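Local coordinates for C-glycoside 3-oxidase (Microbacterium trichothecenolyticum, PDB 7DVE), which uses FAD to oxidise the C3 hydroxyl of the sugar in C-glycosides such as isoorientin and mangiferin, passing the electrons to oxygen to give hydrogen peroxide, at residues 166-171 / 198-203; 276-281 / 447-452. One frame throughout, in Å; residues are numbered along the deposited sequence.

Interaction 1 (166-171 / 198-203)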
ATOM      1  N   ASP A 166       7.460  -2.172  18.915  1.00 49.80           N
ATOM      2  CA  ASP A 166       8.585  -2.356  19.821  1.00 54.61           C
ATOM      3  C   ASP A 166       9.856  -2.835  19.134  1.00 53.59           C
ATOM      4  O   ASP A 166      10.873  -2.976  19.806  1.00 56.50           O
ATOM      5  CB  ASP A 166       8.219  -3.357  20.927  1.00 54.41           C
ATOM      6  CG  ASP A 166       6.997  -2.921  21.713  1.00 57.59           C
ATOM      7  OD1 ASP A 166       6.797  -1.693  21.877  1.00 59.65           O
ATOM      8  OD2 ASP A 166       6.231  -3.797  22.164  1.00 64.09           O
ATOM      9  N   ALA A 167       9.825  -3.060  17.823  1.00 52.99           N
ATOM     10  CA  ALA A 167      10.928  -3.722  17.129  1.00 57.03           C
ATOM     11  C   ALA A 167      12.277  -3.050  17.374  1.00 54.38           C
ATOM     12  O   ALA A 167      13.311  -3.733  17.413  1.00 55.41           O
ATOM     13  CB  ALA A 167      10.636  -3.770  15.628  1.00 54.66           C
ATOM     14  N   PHE A 168      12.284  -1.733  17.572  1.00 50.79           N
ATOM     15  CA  PHE A 168      13.501  -0.962  17.779  1.00 50.94           C
ATOM     16  C   PHE A 168      13.731  -0.562  19.227  1.00 53.82           C
ATOM     17  O   PHE A 168      14.603   0.268  19.481  1.00 56.23           O
ATOM     18  CB  PHE A 168      13.475   0.300  16.917  1.00 51.00           C
ATOM     19  CG  PHE A 168      13.467   0.025  15.455  1.00 50.37           C
ATOM     20  CD1 PHE A 168      14.651  -0.106  14.757  1.00 50.88           C
ATOM     21  CD2 PHE A 168      12.273  -0.117  14.770  1.00 49.94           C
ATOM     22  CE1 PHE A 168      14.649  -0.382  13.396  1.00 47.41           C
ATOM     23  CE2 PHE A 168      12.268  -0.385  13.412  1.00 49.49           C
ATOM     24  CZ  PHE A 168      13.466  -0.515  12.733  1.00 48.95           C
ATOM     25  N   ASP A 169      12.999  -1.134  20.193  1.00 52.59           N
ATOM     26  CA  ASP A 169      13.093  -0.618  21.561  1.00 55.17           C
ATOM     27  C   ASP A 169      14.416  -0.947  22.253  1.00 55.64           C
ATOM     28  O   ASP A 169      14.714  -0.331  23.283  1.00 54.74           O
ATOM     29  CB  ASP A 169      11.948  -1.141  22.427  1.00 54.79           C
ATOM     30  CG  ASP A 169      10.650  -0.365  22.227  1.00 58.09           C
ATOM     31  OD1 ASP A 169      10.599   0.566  21.398  1.00 56.60           O
ATOM     32  OD2 ASP A 169       9.657  -0.714  22.902  1.00 64.56           O
ATOM     33  N   ALA A 170      15.204  -1.903  21.740  1.00 56.04           N
ATOM     34  CA  ALA A 170      16.476  -2.262  22.372  1.00 57.28           C
ATOM     35  C   ALA A 170      17.676  -1.516  21.794  1.00 59.03           C
ATOM     36  O   ALA A 170      18.797  -1.724  22.269  1.00 62.82           O
ATOM     37  CB  ALA A 170      16.742  -3.770  22.266  1.00 54.03           C
ATOM     38  N   SER A 171      17.487  -0.657  20.795  1.00 55.68           N
ATOM     39  CA  SER A 171      18.699  -0.078  20.247  1.00 60.54           C
ATOM     40  C   SER A 171      19.184   1.083  21.120  1.00 61.66           C
ATOM     41  O   SER A 171      18.394   1.712  21.830  1.00 60.23           O
ATOM     42  CB  SER A 171      18.478   0.417  18.820  1.00 56.81           C
ATOM     43  OG  SER A 171      18.173   1.782  18.819  1.00 58.07           O
ATOM     44  N   MET A 198       6.111   4.427  15.672  1.00 47.82           N
ATOM     45  CA  MET A 198       5.315   4.041  14.525  1.00 47.82           C
ATOM     46  C   MET A 198       4.962   2.561  14.648  1.00 48.63           C
ATOM     47  O   MET A 198       5.843   1.742  14.918  1.00 48.82           O
ATOM     48  CB  MET A 198       6.046   4.289  13.212  1.00 48.80           C
ATOM     49  CG  MET A 198       5.180   3.916  12.015  1.00 43.87           C
ATOM     50  SD  MET A 198       3.814   5.068  11.796  1.00 56.44           S
ATOM     51  CE  MET A 198       4.675   6.465  11.049  1.00 49.34           C
ATOM     52  N   PRO A 199       3.705   2.170  14.480  1.00 50.11           N
ATOM     53  CA  PRO A 199       3.412   0.731  14.364  1.00 48.77           C
ATOM     54  C   PRO A 199       3.878   0.228  13.009  1.00 47.66           C
ATOM     55  O   PRO A 199       3.568   0.828  11.978  1.00 50.41           O
ATOM     56  CB  PRO A 199       1.888   0.643  14.526  1.00 46.03           C
ATOM     57  CG  PRO A 199       1.421   2.003  14.959  1.00 46.01           C
ATOM     58  CD  PRO A 199       2.503   3.000  14.685  1.00 50.87           C
ATOM     59  N   LEU A 200       4.664  -0.855  13.009  1.00 49.05           N
ATOM     60  CA  LEU A 200       5.394  -1.276  11.813  1.00 47.51           C
ATOM     61  C   LEU A 200       5.099  -2.726  11.465  1.00 49.63           C
ATOM     62  O   LEU A 200       5.056  -3.591  12.343  1.00 52.68           O
ATOM     63  CB  LEU A 200       6.921  -1.109  11.985  1.00 46.89           C
ATOM     64  CG  LEU A 200       7.570   0.274  12.045  1.00 48.42           C
ATOM     65  CD1 LEU A 200       9.056   0.155  12.458  1.00 42.88           C
ATOM     66  CD2 LEU A 200       7.416   1.077  10.678  1.00 44.29           C
ATOM     67  N   ALA A 201       4.953  -2.996  10.172  1.00 48.93           N
ATOM     68  CA  ALA A 201       4.737  -4.357   9.683  1.00 51.87           C
ATOM     69  C   ALA A 201       6.111  -4.970   9.489  1.00 51.41           C
ATOM     70  O   ALA A 201       6.688  -4.925   8.401  1.00 49.50           O
ATOM     71  CB  ALA A 201       3.923  -4.351   8.397  1.00 49.73           C
ATOM     72  N   VAL A 202       6.655  -5.530  10.569  1.00 51.41           N
ATOM     73  CA  VAL A 202       8.047  -5.965  10.611  1.00 51.73           C
ATOM     74  C   VAL A 202       8.116  -7.211  11.483  1.00 53.22           C
ATOM     75  O   VAL A 202       7.282  -7.404  12.369  1.00 51.37           O
ATOM     76  CB  VAL A 202       8.965  -4.835  11.150  1.00 48.98           C
ATOM     77  CG1 VAL A 202       8.869  -4.732  12.681  1.00 50.64           C
ATOM     78  CG2 VAL A 202      10.366  -5.089  10.776  1.00 50.34           C
ATOM     79  N   HIS A 203       9.110  -8.063  11.224  1.00 51.33           N
ATOM     80  CA  HIS A 203       9.350  -9.235  12.059  1.00 53.42           C
ATOM     81  C   HIS A 203      10.834  -9.568  12.042  1.00 56.23           C
ATOM     82  O   HIS A 203      11.602  -9.063  11.218  1.00 56.25           O
ATOM     83  CB  HIS A 203       8.541 -10.457  11.595  1.00 52.76           C
ATOM     84  CG  HIS A 203       8.946 -10.960  10.242  1.00 53.94           C
ATOM     85  ND1 HIS A 203       8.421 -10.453   9.071  1.00 52.88           N
ATOM     86  CD2 HIS A 203       9.854 -11.893   9.871  1.00 54.14           C
ATOM     87  CE1 HIS A 203       8.971 -11.069   8.039  1.00 52.52           C
ATOM     88  NE2 HIS A 203       9.853 -11.940   8.496  1.00 55.06           N
TER
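F168 and L200 meet edge-on, one of two small apolar contacts that bring residues 166-171 against 198-203. The CD1 methyl of L200 sits near the plane of the phenyl ring, 3.4 Å from F168 CE2, so the leucine abuts the rim of the ring. The CB bond of F168 points neither at the strand nor away from it, but with CG anti to the carbonyl carbon (chi1 -64°) the far end of the ring comes nearer, and the two side chains cross at about a right angle. Beside this pair, A167 points its methyl toward V202, with A167 CB 3.6 Å from V202 CG1; L210, on the adjoining strand 210-212, also packs on A167, F168 and V202. Here the loop between strand 163-164 and helix 176-183 lies against strand 196-204 of the large antiparallel sheet, which in GMC oxidoreductases belongs to the substrate-binding domain. The side chain of L200 is about 6 Å from the FAD at the nearest atoms.

Two overlapping type I turns, D166-D169 and F168-S171, shape the loop, the first closed by D169 N to D166 O at 2.8 Å, the second by a weak bond from S171 N to F168 O. A salt bridge from D169 OD1 to R197 NE ties the loop to strand 196-204, and backbone bonding between L200 and T164 joins that strand to 163-164.

Interaction 2 (276-281 / 447-452). With FAD (flavin-adenine dinucleotide), chain C.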
ATOM      1  N   ARG A 276      -4.817  -0.397 -11.490  1.00 56.26           N
ATOM      2  CA  ARG A 276      -5.018  -1.549 -12.357  1.00 57.09           C
ATOM      3  C   ARG A 276      -6.322  -2.283 -12.058  1.00 58.14           C
ATOM      4  O   ARG A 276      -6.844  -2.966 -12.952  1.00 61.49           O
ATOM      5  CB  ARG A 276      -3.824  -2.492 -12.262  1.00 53.85           C
ATOM      6  CG  ARG A 276      -2.600  -1.961 -12.973  1.00 52.54           C
ATOM      7  CD  ARG A 276      -1.493  -2.977 -13.001  1.00 52.52           C
ATOM      8  NE  ARG A 276      -0.756  -2.949 -11.744  1.00 56.64           N
ATOM      9  CZ  ARG A 276       0.335  -3.660 -11.480  1.00 54.70           C
ATOM     10  NH1 ARG A 276       0.794  -4.560 -12.330  1.00 53.31           N
ATOM     11  NH2 ARG A 276       0.985  -3.449 -10.333  1.00 51.47           N
ATOM     12  N   THR A 277      -6.875  -2.114 -10.849  1.00 57.52           N
ATOM     13  CA  THR A 277      -8.205  -2.644 -10.539  1.00 58.96           C
ATOM     14  C   THR A 277      -9.293  -1.948 -11.351  1.00 59.19           C
ATOM     15  O   THR A 277     -10.086  -2.648 -12.016  1.00 60.33           O
ATOM     16  CB  THR A 277      -8.468  -2.536  -9.027  1.00 57.68           C
ATOM     17  OG1 THR A 277      -7.569  -3.391  -8.314  1.00 55.57           O
ATOM     18  CG2 THR A 277      -9.904  -2.901  -8.686  1.00 57.09           C
ATOM     19  N   PRO A 278      -9.395  -0.605 -11.353  1.00 59.22           N
ATOM     20  CA  PRO A 278     -10.311   0.037 -12.324  1.00 59.90           C
ATOM     21  C   PRO A 278      -9.995  -0.332 -13.763  1.00 61.20           C
ATOM     22  O   PRO A 278     -10.927  -0.480 -14.563  1.00 61.34           O
ATOM     23  CB  PRO A 278     -10.111   1.544 -12.085  1.00 58.90           C
ATOM     24  CG  PRO A 278      -9.448   1.660 -10.774  1.00 59.26           C
ATOM     25  CD  PRO A 278      -8.664   0.393 -10.551  1.00 56.36           C
ATOM     26  N   GLN A 279      -8.707  -0.478 -14.117  1.00 59.33           N
ATOM     27  CA  GLN A 279      -8.343  -0.927 -15.463  1.00 62.10           C
ATOM     28  C   GLN A 279      -9.039  -2.236 -15.827  1.00 64.71           C
ATOM     29  O   GLN A 279      -9.684  -2.340 -16.884  1.00 65.46           O
ATOM     30  CB  GLN A 279      -6.826  -1.084 -15.570  1.00 62.25           C
ATOM     31  CG  GLN A 279      -6.317  -1.311 -16.985  1.00 59.95           C
ATOM     32  CD  GLN A 279      -4.824  -1.523 -17.021  1.00 60.28           C
ATOM     33  OE1 GLN A 279      -4.250  -2.194 -16.148  1.00 60.27           O
ATOM     34  NE2 GLN A 279      -4.173  -0.938 -18.014  1.00 60.07           N
ATOM     35  N   LEU A 280      -8.902  -3.251 -14.963  1.00 62.58           N
ATOM     36  CA  LEU A 280      -9.491  -4.553 -15.249  1.00 63.58           C
ATOM     37  C   LEU A 280     -11.007  -4.461 -15.327  1.00 64.84           C
ATOM     38  O   LEU A 280     -11.625  -5.063 -16.216  1.00 66.18           O
ATOM     39  CB  LEU A 280      -9.057  -5.567 -14.189  1.00 63.32           C
ATOM     40  CG  LEU A 280      -9.774  -6.916 -14.196  1.00 65.94           C
ATOM     41  CD1 LEU A 280      -9.619  -7.594 -15.556  1.00 68.10           C
ATOM     42  CD2 LEU A 280      -9.235  -7.798 -13.073  1.00 63.67           C
ATOM     43  N   LEU A 281     -11.628  -3.692 -14.421  1.00 64.10           N
ATOM     44  CA  LEU A 281     -13.087  -3.571 -14.456  1.00 65.29           C
ATOM     45  C   LEU A 281     -13.548  -2.878 -15.739  1.00 65.89           C
ATOM     46  O   LEU A 281     -14.524  -3.302 -16.362  1.00 67.49           O
ATOM     47  CB  LEU A 281     -13.606  -2.827 -13.215  1.00 64.03           C
ATOM     48  CG  LEU A 281     -13.404  -3.368 -11.777  1.00 65.84           C
ATOM     49  CD1 LEU A 281     -14.556  -2.983 -10.849  1.00 61.94           C
ATOM     50  CD2 LEU A 281     -13.162  -4.867 -11.738  1.00 64.30           C
ATOM     51  N   GLY A 447      -9.299   5.769  -3.403  1.00 58.45           N
ATOM     52  CA  GLY A 447     -10.546   6.369  -3.817  1.00 57.66           C
ATOM     53  C   GLY A 447     -11.100   5.918  -5.150  1.00 54.81           C
ATOM     54  O   GLY A 447     -12.263   6.176  -5.417  1.00 58.53           O
ATOM     55  N   THR A 448     -10.321   5.222  -5.980  1.00 55.85           N
ATOM     56  CA  THR A 448     -10.772   4.960  -7.346  1.00 59.40           C
ATOM     57  C   THR A 448     -11.872   3.913  -7.411  1.00 59.38           C
ATOM     58  O   THR A 448     -12.557   3.815  -8.440  1.00 56.38           O
ATOM     59  CB  THR A 448      -9.605   4.516  -8.229  1.00 56.79           C
ATOM     60  OG1 THR A 448      -8.930   3.435  -7.591  1.00 55.01           O
ATOM     61  CG2 THR A 448      -8.624   5.667  -8.455  1.00 55.78           C
ATOM     62  N   VAL A 449     -12.050   3.128  -6.348  1.00 57.79           N
ATOM     63  CA  VAL A 449     -13.128   2.146  -6.269  1.00 61.45           C
ATOM     64  C   VAL A 449     -13.734   2.206  -4.876  1.00 60.72           C
ATOM     65  O   VAL A 449     -13.871   1.183  -4.200  1.00 57.12           O
ATOM     66  CB  VAL A 449     -12.622   0.731  -6.606  1.00 59.99           C
ATOM     67  CG1 VAL A 449     -12.359   0.623  -8.107  1.00 59.97           C
ATOM     68  CG2 VAL A 449     -11.362   0.404  -5.820  1.00 56.37           C
ATOM     69  N   ARG A 450     -14.117   3.407  -4.455  1.00 62.47           N
ATOM     70  CA  ARG A 450     -14.401   3.678  -3.051  1.00 62.53           C
ATOM     71  C   ARG A 450     -15.694   3.012  -2.586  1.00 66.59           C
ATOM     72  O   ARG A 450     -16.666   2.868  -3.342  1.00 64.16           O
ATOM     73  CB  ARG A 450     -14.475   5.195  -2.819  1.00 60.55           C
ATOM     74  CG  ARG A 450     -15.274   5.874  -3.857  1.00 62.66           C
ATOM     75  CD  ARG A 450     -16.059   7.090  -3.383  1.00 64.55           C
ATOM     76  NE  ARG A 450     -15.300   8.299  -3.084  1.00 62.94           N
ATOM     77  CZ  ARG A 450     -15.825   9.516  -3.135  1.00 58.59           C
ATOM     78  NH1 ARG A 450     -17.074   9.710  -3.525  1.00 60.74           N
ATOM     79  NH2 ARG A 450     -15.092  10.558  -2.751  1.00 58.41           N
ATOM     80  N   MET A 451     -15.700   2.624  -1.315  1.00 61.39           N
ATOM     81  CA  MET A 451     -16.886   2.055  -0.706  1.00 64.93           C
ATOM     82  C   MET A 451     -17.815   3.171  -0.243  1.00 65.88           C
ATOM     83  O   MET A 451     -17.371   4.263   0.124  1.00 65.12           O
ATOM     84  CB  MET A 451     -16.497   1.145   0.467  1.00 67.78           C
ATOM     85  CG  MET A 451     -16.070   1.879   1.734  1.00 64.03           C
ATOM     86  SD  MET A 451     -16.082   0.810   3.196  1.00 70.75           S
ATOM     87  CE  MET A 451     -15.707  -0.795   2.487  1.00 67.47           C
ATOM     88  N   GLY A 452     -19.124   2.896  -0.290  1.00 63.27           N
ATOM     89  CA  GLY A 452     -20.107   3.833   0.201  1.00 64.23           C
ATOM     90  C   GLY A 452     -21.268   3.090   0.830  1.00 73.71           C
ATOM     91  O   GLY A 452     -21.374   1.859   0.739  1.00 70.80           O
TER
HETATM   92  PA  FAD C 801      -0.205  -3.976  -4.558  1.00 52.71           P
HETATM   93  O1A FAD C 801       0.182  -3.146  -5.724  1.00 53.98           O
HETATM   94  O2A FAD C 801       0.663  -3.975  -3.358  1.00 51.84           O
HETATM   95  O5B FAD C 801      -0.351  -5.448  -5.203  1.00 55.82           O
HETATM   96  C5B FAD C 801      -1.215  -5.634  -6.326  1.00 52.77           C
HETATM   97  C4B FAD C 801      -0.741  -6.803  -7.151  1.00 54.23           C
HETATM   98  O4B FAD C 801      -1.723  -6.950  -8.218  1.00 55.29           O
HETATM   99  C3B FAD C 801       0.593  -6.482  -7.856  1.00 56.76           C
HETATM  100  O3B FAD C 801       1.522  -7.545  -7.568  1.00 55.53           O
HETATM  101  C2B FAD C 801       0.172  -6.510  -9.333  1.00 54.00           C
HETATM  102  O2B FAD C 801       1.194  -7.059 -10.168  1.00 53.14           O
HETATM  103  C1B FAD C 801      -1.003  -7.467  -9.327  1.00 56.53           C
HETATM  104  N9A FAD C 801      -1.847  -7.291 -10.564  1.00 58.82           N
HETATM  105  C8A FAD C 801      -2.296  -6.083 -10.944  1.00 57.00           C
HETATM  106  N7A FAD C 801      -3.019  -6.232 -12.059  1.00 58.51           N
HETATM  107  C5A FAD C 801      -3.019  -7.526 -12.385  1.00 61.01           C
HETATM  108  C6A FAD C 801      -3.607  -8.183 -13.394  1.00 63.10           C
HETATM  109  N6A FAD C 801      -4.311  -7.442 -14.249  1.00 63.88           N
HETATM  110  N1A FAD C 801      -3.502  -9.517 -13.546  1.00 63.15           N
HETATM  111  C2A FAD C 801      -2.748 -10.225 -12.608  1.00 63.43           C
HETATM  112  N3A FAD C 801      -2.151  -9.518 -11.547  1.00 60.31           N
HETATM  113  C4A FAD C 801      -2.299  -8.185 -11.458  1.00 60.47           C
HETATM  114  N1  FAD C 801       2.417   1.677   2.432  1.00 46.90           N
HETATM  115  C2  FAD C 801       2.129   1.865   3.773  1.00 48.94           C
HETATM  116  O2  FAD C 801       0.974   1.685   4.142  1.00 47.44           O
HETATM  117  N3  FAD C 801       3.137   2.265   4.665  1.00 49.43           N
HETATM  118  C4  FAD C 801       4.463   2.427   4.204  1.00 46.34           C
HETATM  119  O4  FAD C 801       5.346   2.756   5.002  1.00 44.99           O
HETATM  120  C4X FAD C 801       4.734   2.234   2.853  1.00 47.60           C
HETATM  121  N5  FAD C 801       5.971   2.428   2.332  1.00 48.00           N
HETATM  122  C5X FAD C 801       6.218   2.092   1.033  1.00 47.91           C
HETATM  123  C6  FAD C 801       7.523   2.151   0.508  1.00 46.89           C
HETATM  124  C7  FAD C 801       7.814   1.760  -0.794  1.00 47.81           C
HETATM  125  C7M FAD C 801       9.264   1.828  -1.337  1.00 47.59           C
HETATM  126  C8  FAD C 801       6.781   1.303  -1.614  1.00 47.10           C
HETATM  127  C8M FAD C 801       7.088   0.870  -3.060  1.00 46.92           C
HETATM  128  C9  FAD C 801       5.475   1.248  -1.105  1.00 48.01           C
HETATM  129  C9A FAD C 801       5.182   1.646   0.212  1.00 46.91           C
HETATM  130  N10 FAD C 801       3.921   1.613   0.701  1.00 48.35           N
HETATM  131  C10 FAD C 801       3.698   1.855   1.994  1.00 47.89           C
HETATM  132  C1' FAD C 801       2.736   1.280  -0.140  1.00 47.91           C
HETATM  133  C2' FAD C 801       2.264  -0.177  -0.058  1.00 49.69           C
HETATM  134  O2' FAD C 801       3.272  -1.013  -0.652  1.00 49.02           O
HETATM  135  C3' FAD C 801       0.876  -0.342  -0.762  1.00 48.66           C
HETATM  136  O3' FAD C 801      -0.102   0.480  -0.108  1.00 49.14           O
HETATM  137  C4' FAD C 801       0.364  -1.779  -0.654  1.00 50.60           C
HETATM  138  O4' FAD C 801       1.312  -2.666  -1.229  1.00 49.37           O
HETATM  139  C5' FAD C 801      -0.985  -1.930  -1.409  1.00 52.64           C
HETATM  140  O5' FAD C 801      -1.356  -3.321  -1.498  1.00 52.08           O
HETATM  141  P   FAD C 801      -2.339  -3.916  -2.637  1.00 53.84           P
HETATM  142  O1P FAD C 801      -2.357  -5.404  -2.640  1.00 54.13           O
HETATM  143  O2P FAD C 801      -3.609  -3.176  -2.476  1.00 54.87           O
HETATM  144  O3P FAD C 801      -1.694  -3.597  -4.087  1.00 54.12           O
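P278 and V449 mark the closest backbone approach, their CA atoms 7.0 Å apart, where the first turn of helix 276-283 passes the irregular loop segment 447-452. The contact there is chiefly van der Waals. P278 CG presses on T448, 3.7 Å from OG1 and 3.8 Å from CB, the two side chains crossing roughly at right angles. T448 chi1 of 52° places OG1 between the backbone N and the carbonyl carbon; the hydroxyl's polar partner is A274 O, just ahead of the helix. V449 adds its CG1 methyl, 4.1 Å from P278 CG and 4.3 Å from T277 CG2, while T277 OG1 is bonded to A272 N and D273 O.

R276, in the same turn, serves the cofactor instead. Its chain bends at chi3 (-82°), and one face of the guanidinium carries C8A of the adenine, 3.4 Å above its plane and offset toward the rim; R276 NH2 comes 3.3 Å from C2B of the ribose. D273 OD2 in a salt bridge with NE, S119 OG on NH1 and S118 O on NH2 fix the flat group's rotation. With an alanine in place of R276, D273 would probably lose its charge mate and the ribose and adenine a supporting surface. The helix follows strand 267-270 of the parallel sheet, and the loop follows H444, the probable proton acceptor, an arrangement that belongs to the Rossmann-like FAD domain of the GMC oxidoreductases.

How the interactions relate
Interaction 1 is complete before interaction 2 begins along the chain, and the two lie on opposite sides of the molecule's centre, with their own centres 33 Å apart and nearest atoms about 19 Å apart. They share no strand or helix: 166-171 / 198-203 sets a loop against a strand of the antiparallel sheet, whereas 276-281 / 447-452 sits beside the five-stranded parallel sheet. The FAD extends through the space between them, its isoalloxazine end nearer strand 196-204, without touching L200, and its adenosine end against R276. Whereas interaction 1 joins neighbouring parts of the sequence, interaction 2 brings together segments 166 residues apart, so the cofactor domain is assembled from distant portions of the chain.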